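Long-range contacts in uncharacterized protein HI_0666 (Haemophilus influenzae, PDB 7CZO), which is the N-terminal domain of a HipA toxin and probably acts in a HipBA toxin-antitoxin system with a three-component regulatory mechanism, its own function being unknown: residues R6-L12 with A98-E103; E15-L19 with S30-Y35. All blocks are in the same frame, centred on the assembly; numbering follows the deposited sequence.

Contact 1 of 2, residues R6-L12 with A98-E103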
ATOM      1  N   ARG A   6       0.689 -10.543   3.223  1.00 98.25           N
ATOM      2  CA  ARG A   6      -0.065  -9.377   3.667  1.00 83.95           C
ATOM      3  C   ARG A   6      -0.863  -8.674   2.545  1.00 73.12           C
ATOM      4  O   ARG A   6      -0.344  -8.388   1.466  1.00 70.69           O
ATOM      5  CB  ARG A   6       0.916  -8.395   4.311  1.00 91.46           C
ATOM      6  CG  ARG A   6       1.612  -8.899   5.562  1.00 92.26           C
ATOM      7  CD  ARG A   6       0.698  -8.793   6.781  1.00101.30           C
ATOM      8  NE  ARG A   6       0.862  -7.529   7.510  1.00115.51           N
ATOM      9  CZ  ARG A   6       0.119  -7.150   8.553  1.00109.48           C
ATOM     10  NH1 ARG A   6      -0.856  -7.934   8.992  1.00109.33           N
ATOM     11  NH2 ARG A   6       0.339  -5.981   9.150  1.00 98.45           N
ATOM     12  N   SER A   7      -2.122  -8.379   2.831  1.00 61.83           N
ATOM     13  CA  SER A   7      -3.018  -7.795   1.878  1.00 68.59           C
ATOM     14  C   SER A   7      -3.737  -6.562   2.496  1.00 67.69           C
ATOM     15  O   SER A   7      -4.097  -6.578   3.671  1.00 73.64           O
ATOM     16  CB  SER A   7      -4.020  -8.869   1.448  1.00 74.56           C
ATOM     17  OG  SER A   7      -4.918  -8.387   0.454  1.00 94.55           O
ATOM     18  N   GLY A   8      -3.948  -5.509   1.697  1.00 63.40           N
ATOM     19  CA  GLY A   8      -4.723  -4.329   2.114  1.00 54.36           C
ATOM     20  C   GLY A   8      -5.694  -3.914   1.030  1.00 54.08           C
ATOM     21  O   GLY A   8      -5.314  -3.789  -0.133  1.00 64.61           O
ATOM     22  N   LYS A   9      -6.958  -3.746   1.381  1.00 53.16           N
ATOM     23  CA  LYS A   9      -7.928  -3.157   0.459  1.00 59.24           C
ATOM     24  C   LYS A   9      -7.626  -1.656   0.365  1.00 61.94           C
ATOM     25  O   LYS A   9      -7.357  -0.994   1.367  1.00 57.26           O
ATOM     26  CB  LYS A   9      -9.357  -3.332   0.970  1.00 66.39           C
ATOM     27  CG  LYS A   9     -10.102  -4.583   0.545  1.00 71.86           C
ATOM     28  CD  LYS A   9     -11.316  -4.798   1.469  1.00 79.07           C
ATOM     29  CE  LYS A   9     -12.602  -5.194   0.737  1.00 84.76           C
ATOM     30  NZ  LYS A   9     -13.794  -4.361   1.107  1.00 82.10           N
ATOM     31  N   VAL A  10      -7.708  -1.127  -0.846  1.00 60.02           N
ATOM     32  CA  VAL A  10      -7.326   0.238  -1.125  1.00 55.63           C
ATOM     33  C   VAL A  10      -8.531   1.029  -1.534  1.00 53.25           C
ATOM     34  O   VAL A  10      -9.202   0.693  -2.510  1.00 53.40           O
ATOM     35  CB  VAL A  10      -6.294   0.273  -2.258  1.00 55.84           C
ATOM     36  CG1 VAL A  10      -6.126   1.687  -2.812  1.00 51.20           C
ATOM     37  CG2 VAL A  10      -4.959  -0.313  -1.748  1.00 55.01           C
ATOM     38  N   PHE A  11      -8.783   2.090  -0.783  1.00 57.07           N
ATOM     39  CA  PHE A  11      -9.893   3.002  -1.023  1.00 55.82           C
ATOM     40  C   PHE A  11      -9.346   4.373  -1.444  1.00 52.55           C
ATOM     41  O   PHE A  11      -8.327   4.801  -0.932  1.00 48.06           O
ATOM     42  CB  PHE A  11     -10.705   3.157   0.262  1.00 56.18           C
ATOM     43  CG  PHE A  11     -11.421   1.920   0.692  1.00 56.78           C
ATOM     44  CD1 PHE A  11     -10.789   0.973   1.479  1.00 62.07           C
ATOM     45  CD2 PHE A  11     -12.741   1.692   0.311  1.00 68.95           C
ATOM     46  CE1 PHE A  11     -11.455  -0.178   1.892  1.00 56.59           C
ATOM     47  CE2 PHE A  11     -13.418   0.544   0.723  1.00 62.84           C
ATOM     48  CZ  PHE A  11     -12.765  -0.389   1.518  1.00 59.89           C
ATOM     49  N   LEU A  12     -10.024   5.021  -2.389  1.00 54.18           N
ATOM     50  CA  LEU A  12      -9.725   6.399  -2.882  1.00 57.75           C
ATOM     51  C   LEU A  12     -11.041   7.249  -2.911  1.00 65.06           C
ATOM     52  O   LEU A  12     -12.092   6.805  -3.398  1.00 62.53           O
ATOM     53  CB  LEU A  12      -9.154   6.303  -4.259  1.00 54.36           C
ATOM     54  CG  LEU A  12      -8.596   7.553  -4.899  1.00 62.72           C
ATOM     55  CD1 LEU A  12      -7.573   8.237  -4.012  1.00 61.87           C
ATOM     56  CD2 LEU A  12      -7.964   7.159  -6.236  1.00 58.90           C
ATOM     57  N   ALA A  98      -6.038   9.047   0.796  1.00 90.41           N
ATOM     58  CA  ALA A  98      -6.511   7.758   0.248  1.00 62.99           C
ATOM     59  C   ALA A  98      -6.565   6.831   1.498  1.00 56.86           C
ATOM     60  O   ALA A  98      -6.050   7.222   2.529  1.00 51.28           O
ATOM     61  CB  ALA A  98      -5.429   7.223  -0.715  1.00 65.24           C
ATOM     62  N   VAL A  99      -7.110   5.608   1.447  1.00 51.43           N
ATOM     63  CA  VAL A  99      -7.200   4.769   2.657  1.00 53.70           C
ATOM     64  C   VAL A  99      -6.924   3.226   2.479  1.00 53.44           C
ATOM     65  O   VAL A  99      -7.180   2.660   1.413  1.00 56.99           O
ATOM     66  CB  VAL A  99      -8.577   5.042   3.319  1.00 57.48           C
ATOM     67  CG1 VAL A  99      -8.959   3.961   4.316  1.00 65.47           C
ATOM     68  CG2 VAL A  99      -8.555   6.379   4.034  1.00 62.36           C
ATOM     69  N   GLN A 100      -6.406   2.553   3.518  1.00 49.87           N
ATOM     70  CA  GLN A 100      -6.188   1.081   3.475  1.00 59.82           C
ATOM     71  C   GLN A 100      -6.610   0.366   4.705  1.00 63.47           C
ATOM     72  O   GLN A 100      -6.076   0.643   5.771  1.00 55.84           O
ATOM     73  CB  GLN A 100      -4.746   0.714   3.231  1.00 58.04           C
ATOM     74  CG  GLN A 100      -4.305   1.386   1.968  1.00 61.79           C
ATOM     75  CD  GLN A 100      -2.841   1.446   1.865  1.00 68.52           C
ATOM     76  OE1 GLN A 100      -2.289   2.472   1.500  1.00 75.74           O
ATOM     77  NE2 GLN A 100      -2.178   0.340   2.180  1.00 89.33           N
ATOM     78  N   ILE A 101      -7.593  -0.531   4.536  1.00 68.55           N
ATOM     79  CA  ILE A 101      -8.023  -1.414   5.589  1.00 75.60           C
ATOM     80  C   ILE A 101      -7.325  -2.725   5.274  1.00 70.25           C
ATOM     81  O   ILE A 101      -7.424  -3.242   4.180  1.00 65.86           O
ATOM     82  CB  ILE A 101      -9.586  -1.528   5.740  1.00 90.36           C
ATOM     83  CG1 ILE A 101      -9.945  -2.131   7.118  1.00107.98           C
ATOM     84  CG2 ILE A 101     -10.250  -2.351   4.633  1.00 92.58           C
ATOM     85  CD1 ILE A 101     -11.430  -2.374   7.364  1.00109.54           C
ATOM     86  N   GLN A 102      -6.569  -3.221   6.236  1.00 74.82           N
ATOM     87  CA  GLN A 102      -5.999  -4.550   6.150  1.00 78.80           C
ATOM     88  C   GLN A 102      -7.079  -5.595   5.904  1.00 77.55           C
ATOM     89  O   GLN A 102      -8.124  -5.572   6.561  1.00 71.98           O
ATOM     90  CB  GLN A 102      -5.286  -4.876   7.437  1.00 78.37           C
ATOM     91  CG  GLN A 102      -4.489  -6.144   7.342  1.00 81.47           C
ATOM     92  CD  GLN A 102      -3.580  -6.325   8.540  1.00 92.82           C
ATOM     93  OE1 GLN A 102      -2.914  -7.360   8.668  1.00 88.73           O
ATOM     94  NE2 GLN A 102      -3.543  -5.319   9.429  1.00 87.63           N
ATOM     95  N   GLU A 103      -6.821  -6.483   4.939  1.00 78.76           N
ATOM     96  CA  GLU A 103      -7.759  -7.540   4.595  1.00 82.69           C
ATOM     97  C   GLU A 103      -7.626  -8.597   5.655  1.00100.22           C
ATOM     98  O   GLU A 103      -6.703  -9.423   5.632  1.00106.82           O
ATOM     99  CB  GLU A 103      -7.483  -8.132   3.222  1.00 81.28           C
ATOM    100  CG  GLU A 103      -8.330  -7.512   2.132  1.00 90.90           C
ATOM    101  CD  GLU A 103      -8.321  -8.308   0.835  1.00 95.60           C
ATOM    102  OE1 GLU A 103      -9.314  -8.209   0.077  1.00 99.01           O
ATOM    103  OE2 GLU A 103      -7.331  -9.026   0.567  1.00 92.78           O
TER
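Glu-103 reaches back across the end of the strand pair to Ser-7 and Lys-9. Its CB lies 3.8 Å from the carbonyl O of Ser-7, the same oxygen that takes a hydrogen bond from the backbone N of Glu-103 at 3.0 Å. CG then passes Lys-9 CG at 3.8 Å, the two side chains crossing at about a right angle. With chi2 extended (-166°), CD carries the carboxylate forward: OE1 stays beside the Lys-9 methylenes, while OE2 accepts a hydrogen bond from Ser-7 OG. Arg-21 binds this pair as well, by a salt bridge to OE2 and a hydrogen bond to OG, so the carboxylate is held by two residues. The backbones form an antiparallel pair in which 98-102 is an outermost strand of the five-stranded sheet of the HipA N-terminal domain, next to 7-12. Lys-9 and Ile-101 form one hydrogen-bonded pair and Phe-11 and Val-99 the next, with Phe-11 N 2.8 Å from Val-99 O. On the face bearing these four side chains, Ile-101 CG2 meets the edge of the Phe-11 ring, 3.7 Å from CE1. The other face holds Val-10 CG2 alongside Gln-100 CG at 4.1 Å, and Gln-100 also touches Leu-88 of helix 82-91.

Contact 2 of 2, residues E15-L19 with S30-Y35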
ATOM      1  N   GLU A  15     -14.174   5.111  -2.169  1.00 68.03           N
ATOM      2  CA  GLU A  15     -14.500   3.943  -2.981  1.00 73.42           C
ATOM      3  C   GLU A  15     -13.347   2.937  -3.055  1.00 69.69           C
ATOM      4  O   GLU A  15     -12.227   3.309  -3.392  1.00 68.90           O
ATOM      5  CB  GLU A  15     -14.840   4.382  -4.420  1.00 76.80           C
ATOM      6  CG  GLU A  15     -15.829   5.533  -4.538  1.00 79.64           C
ATOM      7  CD  GLU A  15     -17.211   5.206  -3.984  1.00 91.27           C
ATOM      8  OE1 GLU A  15     -17.747   4.103  -4.273  1.00 95.31           O
ATOM      9  OE2 GLU A  15     -17.769   6.070  -3.272  1.00 91.33           O
ATOM     10  N   PHE A  16     -13.652   1.674  -2.763  1.00 64.47           N
ATOM     11  CA  PHE A  16     -12.750   0.548  -2.960  1.00 65.10           C
ATOM     12  C   PHE A  16     -12.312   0.529  -4.402  1.00 58.67           C
ATOM     13  O   PHE A  16     -13.164   0.417  -5.277  1.00 61.45           O
ATOM     14  CB  PHE A  16     -13.487  -0.759  -2.646  1.00 67.75           C
ATOM     15  CG  PHE A  16     -12.677  -1.998  -2.840  1.00 72.21           C
ATOM     16  CD1 PHE A  16     -11.310  -2.024  -2.582  1.00 79.78           C
ATOM     17  CD2 PHE A  16     -13.292  -3.168  -3.230  1.00 79.51           C
ATOM     18  CE1 PHE A  16     -10.573  -3.189  -2.745  1.00 78.85           C
ATOM     19  CE2 PHE A  16     -12.562  -4.341  -3.389  1.00 82.26           C
ATOM     20  CZ  PHE A  16     -11.199  -4.352  -3.146  1.00 83.22           C
ATOM     21  N   ILE A  17     -11.000   0.667  -4.644  1.00 53.09           N
ATOM     22  CA  ILE A  17     -10.472   0.650  -6.010  1.00 51.61           C
ATOM     23  C   ILE A  17      -9.516  -0.519  -6.318  1.00 52.08           C
ATOM     24  O   ILE A  17      -9.212  -0.750  -7.493  1.00 50.43           O
ATOM     25  CB  ILE A  17      -9.745   1.957  -6.350  1.00 54.69           C
ATOM     26  CG1 ILE A  17      -8.428   2.044  -5.594  1.00 60.91           C
ATOM     27  CG2 ILE A  17     -10.595   3.151  -6.001  1.00 60.83           C
ATOM     28  CD1 ILE A  17      -7.601   3.271  -5.909  1.00 60.93           C
ATOM     29  N   GLY A  18      -9.014  -1.239  -5.305  1.00 47.29           N
ATOM     30  CA  GLY A  18      -8.052  -2.324  -5.578  1.00 46.09           C
ATOM     31  C   GLY A  18      -7.334  -2.893  -4.371  1.00 45.06           C
ATOM     32  O   GLY A  18      -7.749  -2.657  -3.246  1.00 45.47           O
ATOM     33  N   LEU A  19      -6.221  -3.595  -4.595  1.00 46.39           N
ATOM     34  CA  LEU A  19      -5.612  -4.437  -3.539  1.00 50.68           C
ATOM     35  C   LEU A  19      -4.109  -4.308  -3.553  1.00 52.21           C
ATOM     36  O   LEU A  19      -3.496  -4.418  -4.592  1.00 59.12           O
ATOM     37  CB  LEU A  19      -5.952  -5.908  -3.769  1.00 53.30           C
ATOM     38  CG  LEU A  19      -7.435  -6.272  -3.707  1.00 58.35           C
ATOM     39  CD1 LEU A  19      -7.683  -7.576  -4.444  1.00 60.02           C
ATOM     40  CD2 LEU A  19      -7.884  -6.364  -2.251  1.00 61.05           C
ATOM     41  N   SER A  30      -2.995  -3.862  -7.653  1.00 47.30           N
ATOM     42  CA  SER A  30      -3.895  -4.144  -8.761  1.00 52.34           C
ATOM     43  C   SER A  30      -5.241  -3.450  -8.593  1.00 53.83           C
ATOM     44  O   SER A  30      -5.772  -3.378  -7.482  1.00 58.34           O
ATOM     45  CB  SER A  30      -4.137  -5.652  -8.886  1.00 57.34           C
ATOM     46  OG  SER A  30      -4.811  -6.170  -7.738  1.00 60.33           O
ATOM     47  N   TYR A  31      -5.783  -2.937  -9.699  1.00 52.98           N
ATOM     48  CA  TYR A  31      -7.090  -2.248  -9.700  1.00 55.99           C
ATOM     49  C   TYR A  31      -8.224  -3.265  -9.782  1.00 55.22           C
ATOM     50  O   TYR A  31      -8.168  -4.179 -10.571  1.00 62.90           O
ATOM     51  CB  TYR A  31      -7.207  -1.327 -10.935  1.00 51.34           C
ATOM     52  CG  TYR A  31      -6.469  -0.015 -10.862  1.00 47.60           C
ATOM     53  CD1 TYR A  31      -6.891   0.979  -9.991  1.00 48.50           C
ATOM     54  CD2 TYR A  31      -5.381   0.245 -11.673  1.00 47.35           C
ATOM     55  CE1 TYR A  31      -6.246   2.183  -9.917  1.00 46.90           C
ATOM     56  CE2 TYR A  31      -4.688   1.451 -11.591  1.00 47.33           C
ATOM     57  CZ  TYR A  31      -5.143   2.418 -10.712  1.00 48.01           C
ATOM     58  OH  TYR A  31      -4.522   3.647 -10.613  1.00 48.50           O
ATOM     59  N   ASN A  32      -9.279  -3.088  -9.022  1.00 59.42           N
ATOM     60  CA  ASN A  32     -10.499  -3.850  -9.281  1.00 64.28           C
ATOM     61  C   ASN A  32     -10.904  -3.882 -10.760  1.00 67.28           C
ATOM     62  O   ASN A  32     -10.701  -2.920 -11.500  1.00 67.67           O
ATOM     63  CB  ASN A  32     -11.650  -3.322  -8.426  1.00 65.81           C
ATOM     64  CG  ASN A  32     -11.518  -3.748  -6.987  1.00 75.08           C
ATOM     65  OD1 ASN A  32     -10.788  -4.696  -6.683  1.00 79.89           O
ATOM     66  ND2 ASN A  32     -12.211  -3.058  -6.091  1.00 81.75           N
ATOM     67  N   PRO A  33     -11.470  -5.006 -11.211  1.00 78.74           N
ATOM     68  CA  PRO A  33     -11.750  -5.138 -12.650  1.00 73.84           C
ATOM     69  C   PRO A  33     -12.843  -4.193 -13.142  1.00 76.00           C
ATOM     70  O   PRO A  33     -12.820  -3.795 -14.308  1.00 75.04           O
ATOM     71  CB  PRO A  33     -12.191  -6.590 -12.800  1.00 77.52           C
ATOM     72  CG  PRO A  33     -12.110  -7.207 -11.434  1.00 81.80           C
ATOM     73  CD  PRO A  33     -12.011  -6.125 -10.427  1.00 77.25           C
ATOM     74  N   ASP A  34     -13.785  -3.833 -12.268  1.00 76.29           N
ATOM     75  CA  ASP A  34     -14.849  -2.887 -12.632  1.00 89.47           C
ATOM     76  C   ASP A  34     -14.517  -1.468 -12.266  1.00 89.93           C
ATOM     77  O   ASP A  34     -15.423  -0.631 -12.252  1.00 90.51           O
ATOM     78  CB  ASP A  34     -16.161  -3.164 -11.888  1.00100.10           C
ATOM     79  CG  ASP A  34     -16.486  -4.600 -11.799  1.00 97.47           C
ATOM     80  OD1 ASP A  34     -16.715  -5.217 -12.866  1.00 93.63           O
ATOM     81  OD2 ASP A  34     -16.510  -5.083 -10.646  1.00 98.04           O
ATOM     82  N   TYR A  35     -13.269  -1.201 -11.888  1.00 88.75           N
ATOM     83  CA  TYR A  35     -12.879   0.150 -11.561  1.00 76.14           C
ATOM     84  C   TYR A  35     -12.431   0.786 -12.835  1.00 75.11           C
ATOM     85  O   TYR A  35     -11.323   0.544 -13.342  1.00 81.87           O
ATOM     86  CB  TYR A  35     -11.786   0.228 -10.500  1.00 70.75           C
ATOM     87  CG  TYR A  35     -11.494   1.653 -10.073  1.00 65.50           C
ATOM     88  CD1 TYR A  35     -12.334   2.310  -9.168  1.00 64.17           C
ATOM     89  CD2 TYR A  35     -10.382   2.345 -10.561  1.00 59.37           C
ATOM     90  CE1 TYR A  35     -12.077   3.608  -8.754  1.00 59.49           C
ATOM     91  CE2 TYR A  35     -10.125   3.653 -10.165  1.00 63.92           C
ATOM     92  CZ  TYR A  35     -10.976   4.285  -9.249  1.00 62.63           C
ATOM     93  OH  TYR A  35     -10.748   5.603  -8.841  1.00 56.22           O
TER
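Ile-17 and Asn-32 meet through the backbone, the N of Asn-32 giving a hydrogen bond of 2.8 Å to Ile-17 O. Two further bonds join Leu-19 and Ser-30 as an antiparallel hydrogen-bonded pair: Leu-19 N lies 2.9 Å from Ser-30 O, and Ser-30 N lies 3.2 Å from Leu-19 O. Next to this pair, Gly-18 faces Tyr-31 as a non-hydrogen-bonded pair. These contacts belong to the hairpin of strands 15-22 and 27-31, and on the other side of the first strand Ile-17 and Gly-18 together oppose Val-10, a classic beta bulge. Past the hairpin strand a type I turn from Asn-32 to Tyr-35, in which Tyr-35 N binds Asn-32 O, brings the Tyr-35 ring back to Ile-17. Here a CH-pi contact forms: Ile-17 CB stands over the centre of one ring face, 3.8 Å from the Tyr-35 centroid and 12° off the normal. With chi1 at 71°, CG1 of Ile-17 sits between its backbone N and carbonyl carbon, and CD1 comes within 4.4 Å of Tyr-31 CE1. Both tyrosine hydroxyls hydrogen-bond to the loop beyond, Tyr-35 OH to Ile-38 O and Tyr-31 OH to Phe-44 O and Leu-40 N. Asn-32 ND2 lies over one face of the Phe-16 ring, displaced toward the rim, the amide and ring planes being 80° apart. Lys-9 makes a cation-pi contact with the same ring.

Contact 1 and contact 2 lie in one antiparallel sheet, their centres about 10 Å apart. Across it the strands run 51-53, 27-31, 15-22, 7-12 and 98-102, so each contact joins two neighbours and the pairing of 7-12 with 15-22 lies between them. Probable hydrogen bonds there link Val-10 O to Ile-17 N and Val-10 N to Gly-18 O, each at 2.8 Å. Along the chain, 6-12 leads into 15-19 and the hairpin to 30-35, whereas 98-103 returns only after the helical part. Contact 2 is therefore local in sequence, within one hairpin, and contact 1 sets the last strand of the chain beside the first.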